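Local structure of carbohydrate kinase, FGGY (Rhodospirillum rubrum, 3IFR) at residues L327-L341 and H370-A382. The protein probably phosphorylates D-xylulose, acting as a D-xylulokinase of the FGGY family of carbohydrate kinases. Numbering follows the deposited sequence.
Sequences LDALAAEVPAGADGL and HTRGHLWRALLEA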
# COMPACT_ATOMS: atom_id res chain seq x y z
N LEU A 327 26.08 1.52 12.18
CA LEU A 327 25.21 2.21 13.15
C LEU A 327 24.32 1.30 13.99
O LEU A 327 24.05 1.62 15.16
CB LEU A 327 24.35 3.26 12.47
CG LEU A 327 25.25 4.32 11.85
CD1 LEU A 327 24.51 5.08 10.75
CD2 LEU A 327 25.81 5.23 12.98
N ASP A 328 23.88 0.18 13.42
CA ASP A 328 23.05 -0.77 14.15
C ASP A 328 23.86 -1.29 15.30
O ASP A 328 23.39 -1.35 16.44
CB ASP A 328 22.59 -1.93 13.25
CG ASP A 328 21.25 -1.65 12.56
OD1 ASP A 328 20.76 -0.50 12.69
OD2 ASP A 328 20.68 -2.56 11.90
N ALA A 329 25.12 -1.63 14.99
CA ALA A 329 26.05 -2.13 15.99
C ALA A 329 26.27 -1.12 17.10
O ALA A 329 26.32 -1.47 18.28
CB ALA A 329 27.39 -2.50 15.34
N LEU A 330 26.43 0.15 16.74
CA LEU A 330 26.66 1.15 17.77
C LEU A 330 25.44 1.22 18.66
O LEU A 330 25.57 1.22 19.87
CB LEU A 330 26.95 2.52 17.17
CG LEU A 330 28.39 2.99 16.94
CD1 LEU A 330 29.43 2.21 17.74
CD2 LEU A 330 28.69 2.91 15.50
N ALA A 331 24.24 1.28 18.07
CA ALA A 331 23.01 1.45 18.85
C ALA A 331 22.79 0.28 19.81
O ALA A 331 22.29 0.46 20.92
CB ALA A 331 21.78 1.65 17.92
N ALA A 332 23.17 -0.92 19.36
CA ALA A 332 23.24 -2.11 20.22
C ALA A 332 23.87 -1.84 21.58
O ALA A 332 23.35 -2.31 22.57
CB ALA A 332 23.98 -3.26 19.53
N GLU A 333 24.97 -1.09 21.64
CA GLU A 333 25.69 -0.85 22.90
C GLU A 333 25.07 0.29 23.73
O GLU A 333 25.68 0.79 24.68
CB GLU A 333 27.20 -0.59 22.62
CG GLU A 333 27.98 0.27 23.70
CD GLU A 333 28.98 -0.53 24.61
OE1 GLU A 333 30.20 -0.55 24.26
OE2 GLU A 333 28.56 -1.10 25.66
N VAL A 334 23.86 0.69 23.38
CA VAL A 334 23.26 1.86 23.97
C VAL A 334 21.95 1.43 24.62
O VAL A 334 21.20 0.66 24.06
CB VAL A 334 22.98 2.94 22.88
CG1 VAL A 334 22.21 4.12 23.44
CG2 VAL A 334 24.28 3.41 22.23
N PRO A 335 21.68 1.93 25.83
CA PRO A 335 20.48 1.47 26.53
C PRO A 335 19.22 1.87 25.82
O PRO A 335 19.19 2.90 25.18
CB PRO A 335 20.53 2.23 27.87
CG PRO A 335 21.87 2.84 27.94
CD PRO A 335 22.43 2.95 26.57
N ALA A 336 18.18 1.06 25.94
CA ALA A 336 16.83 1.42 25.56
C ALA A 336 16.48 2.81 26.05
O ALA A 336 16.69 3.10 27.21
CB ALA A 336 15.85 0.41 26.16
N GLY A 337 15.93 3.67 25.18
CA GLY A 337 15.59 5.03 25.56
C GLY A 337 16.71 6.00 25.25
O GLY A 337 16.54 7.22 25.32
N ALA A 338 17.88 5.46 24.90
CA ALA A 338 19.04 6.26 24.49
C ALA A 338 19.44 7.38 25.44
O ALA A 338 19.93 8.40 25.02
CB ALA A 338 18.82 6.82 23.11
N ASP A 339 19.26 7.18 26.74
CA ASP A 339 19.80 8.11 27.73
C ASP A 339 19.12 9.46 27.64
O ASP A 339 19.78 10.49 27.68
CB ASP A 339 21.33 8.27 27.55
CG ASP A 339 22.13 7.13 28.18
OD1 ASP A 339 22.10 7.00 29.42
OD2 ASP A 339 22.78 6.36 27.45
N GLY A 340 17.80 9.44 27.48
CA GLY A 340 17.02 10.67 27.54
C GLY A 340 16.83 11.39 26.22
O GLY A 340 16.22 12.45 26.17
N LEU A 341 17.34 10.81 25.14
CA LEU A 341 17.08 11.31 23.80
C LEU A 341 15.62 11.04 23.49
O LEU A 341 15.09 9.98 23.84
CB LEU A 341 17.95 10.58 22.78
CG LEU A 341 19.31 11.19 22.48
CD1 LEU A 341 19.94 10.60 21.24
CD2 LEU A 341 19.08 12.65 22.24
N HIS A 370 25.92 12.19 24.29
CA HIS A 370 25.41 11.31 23.24
C HIS A 370 26.38 11.11 22.08
O HIS A 370 27.19 11.97 21.77
CB HIS A 370 24.05 11.78 22.79
CG HIS A 370 23.09 11.86 23.92
ND1 HIS A 370 22.91 13.01 24.65
CD2 HIS A 370 22.33 10.91 24.50
CE1 HIS A 370 22.03 12.78 25.62
NE2 HIS A 370 21.67 11.51 25.55
N THR A 371 26.30 9.92 21.49
CA THR A 371 27.22 9.41 20.47
C THR A 371 26.39 9.10 19.26
O THR A 371 25.15 9.15 19.32
CB THR A 371 27.80 8.07 20.92
OG1 THR A 371 26.71 7.17 21.18
CG2 THR A 371 28.59 8.24 22.21
N ARG A 372 27.04 8.75 18.15
CA ARG A 372 26.24 8.44 16.96
C ARG A 372 25.25 7.27 17.20
O ARG A 372 24.16 7.24 16.64
CB ARG A 372 27.11 8.25 15.72
CG ARG A 372 28.00 7.05 15.77
CD ARG A 372 29.01 7.08 14.62
NE ARG A 372 30.02 8.09 14.88
CZ ARG A 372 30.08 9.27 14.28
NH1 ARG A 372 29.19 9.61 13.33
NH2 ARG A 372 31.05 10.11 14.64
N GLY A 373 25.62 6.36 18.09
CA GLY A 373 24.76 5.26 18.48
C GLY A 373 23.46 5.70 19.12
O GLY A 373 22.42 5.16 18.80
N HIS A 374 23.52 6.66 20.04
CA HIS A 374 22.34 7.23 20.65
C HIS A 374 21.45 7.88 19.60
O HIS A 374 20.23 7.71 19.64
CB HIS A 374 22.71 8.30 21.65
CG HIS A 374 23.31 7.79 22.91
ND1 HIS A 374 24.65 7.47 23.01
CD2 HIS A 374 22.77 7.59 24.13
CE1 HIS A 374 24.90 7.08 24.25
NE2 HIS A 374 23.78 7.13 24.95
N LEU A 375 22.04 8.63 18.68
CA LEU A 375 21.23 9.30 17.67
C LEU A 375 20.51 8.28 16.79
O LEU A 375 19.30 8.42 16.54
CB LEU A 375 22.05 10.26 16.77
CG LEU A 375 22.35 11.70 17.24
CD1 LEU A 375 22.26 12.70 16.08
CD2 LEU A 375 21.42 12.11 18.29
N TRP A 376 21.26 7.31 16.30
CA TRP A 376 20.69 6.23 15.51
C TRP A 376 19.58 5.50 16.27
O TRP A 376 18.49 5.23 15.73
CB TRP A 376 21.79 5.24 15.14
CG TRP A 376 21.37 4.22 14.14
CD1 TRP A 376 21.26 2.89 14.35
CD2 TRP A 376 21.00 4.45 12.77
NE1 TRP A 376 20.87 2.26 13.20
CE2 TRP A 376 20.70 3.19 12.21
CE3 TRP A 376 20.89 5.59 11.96
CZ2 TRP A 376 20.28 3.04 10.89
CZ3 TRP A 376 20.49 5.44 10.65
CH2 TRP A 376 20.19 4.17 10.12
N ARG A 377 19.86 5.20 17.53
CA ARG A 377 18.91 4.47 18.35
C ARG A 377 17.63 5.24 18.55
O ARG A 377 16.53 4.70 18.38
CB ARG A 377 19.52 4.15 19.71
CG ARG A 377 18.51 3.45 20.62
CD ARG A 377 19.18 2.52 21.57
NE ARG A 377 18.19 1.61 22.11
CZ ARG A 377 18.30 0.28 22.08
NH1 ARG A 377 19.36 -0.31 21.54
NH2 ARG A 377 17.32 -0.45 22.61
N ALA A 378 17.78 6.52 18.88
CA ALA A 378 16.65 7.37 19.14
C ALA A 378 15.76 7.37 17.91
O ALA A 378 14.55 7.33 18.03
CB ALA A 378 17.11 8.78 19.45
N LEU A 379 16.36 7.40 16.73
CA LEU A 379 15.55 7.39 15.50
C LEU A 379 14.87 6.04 15.36
O LEU A 379 13.69 5.98 15.01
CB LEU A 379 16.36 7.69 14.23
CG LEU A 379 15.43 7.59 13.00
CD1 LEU A 379 14.19 8.46 13.21
CD2 LEU A 379 16.08 7.90 11.63
N LEU A 380 15.63 4.97 15.62
CA LEU A 380 15.07 3.63 15.54
C LEU A 380 13.84 3.52 16.45
O LEU A 380 12.79 3.00 16.06
CB LEU A 380 16.09 2.57 15.92
CG LEU A 380 17.20 2.32 14.91
CD1 LEU A 380 17.92 1.00 15.18
CD2 LEU A 380 16.64 2.36 13.53
N GLU A 381 13.99 4.03 17.67
CA GLU A 381 12.98 3.91 18.68
C GLU A 381 11.80 4.79 18.33
O GLU A 381 10.63 4.38 18.48
CB GLU A 381 13.56 4.30 20.02
CG GLU A 381 14.57 3.29 20.53
CD GLU A 381 15.17 3.67 21.85
OE1 GLU A 381 15.07 4.88 22.21
OE2 GLU A 381 15.72 2.77 22.55
N ALA A 382 12.08 6.00 17.84
CA ALA A 382 11.00 6.89 17.41
C ALA A 382 10.13 6.23 16.31
O ALA A 382 8.90 6.27 16.36
CB ALA A 382 11.54 8.28 16.98
O HOH W 1 14.97 7.49 22.15
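A right-angled helix crossing in the C-terminal FGGY domain brings Ala331 onto Gly373: the axes of the helical segments 327-332 and 372-382 pass 7.6 Å apart at 95°. Leu330 CB lies 3.7 Å from Gly373 CA, and the bare glycine lets Leu330 O and Val334 CG2 come close. Beside the crossing, Leu327 CB stands squarely over one face of the Trp376 five-membered ring, 3.4 Å from its centroid, a CH-pi contact, while Leu380 lies over the opposite face. The indole edge is fixed too: Trp376 NE1 gives a nearly straight bond, 168°, to Asp328 OD1, which lies in the ring plane, and His324 meets the tryptophan edge-to-face.

Beyond the crossing, the chain from 333 to 341 runs along one side of the first turns of the helix that begins at 372. Arg377, with CG anti to the backbone N (chi1 177°) and its chain extended as far as NE, runs under this loop. Arg377 NH1 donates to Ala331 O (3.1 Å) from above the carbonyl plane, on the face opposite the one used by Val334 N. Arg377 NE forms a salt bridge with Glu381 OE2 (2.8 Å), and that oxygen also accepts from Gly337 N, within the type II turn from Pro335 to Ala338. Tyr478 OH, from helix 475-496, bonds to both Glu381 OE2 and Arg377 NH2, so this buried charged pair is held from several directions.

At the other end two histidines grip Asp339. His374 NE2 donates to Asp339 OD2 (2.8 Å) on the anti side, under a lid of Val334 CG1; at the other ring nitrogen, ND1 and Thr371 OG1 share a hydrogen bond. His370 NE2 donates to Asp339 O, with ND1 bonded to Ser367 N and Leu341 CG over one ring face. This near-perpendicular packing, with its close glycine-alanine contact and flanking loop, lies on the outer part of the C-terminal domain of an FGGY kinase, a member of the actin-like ATPase clan.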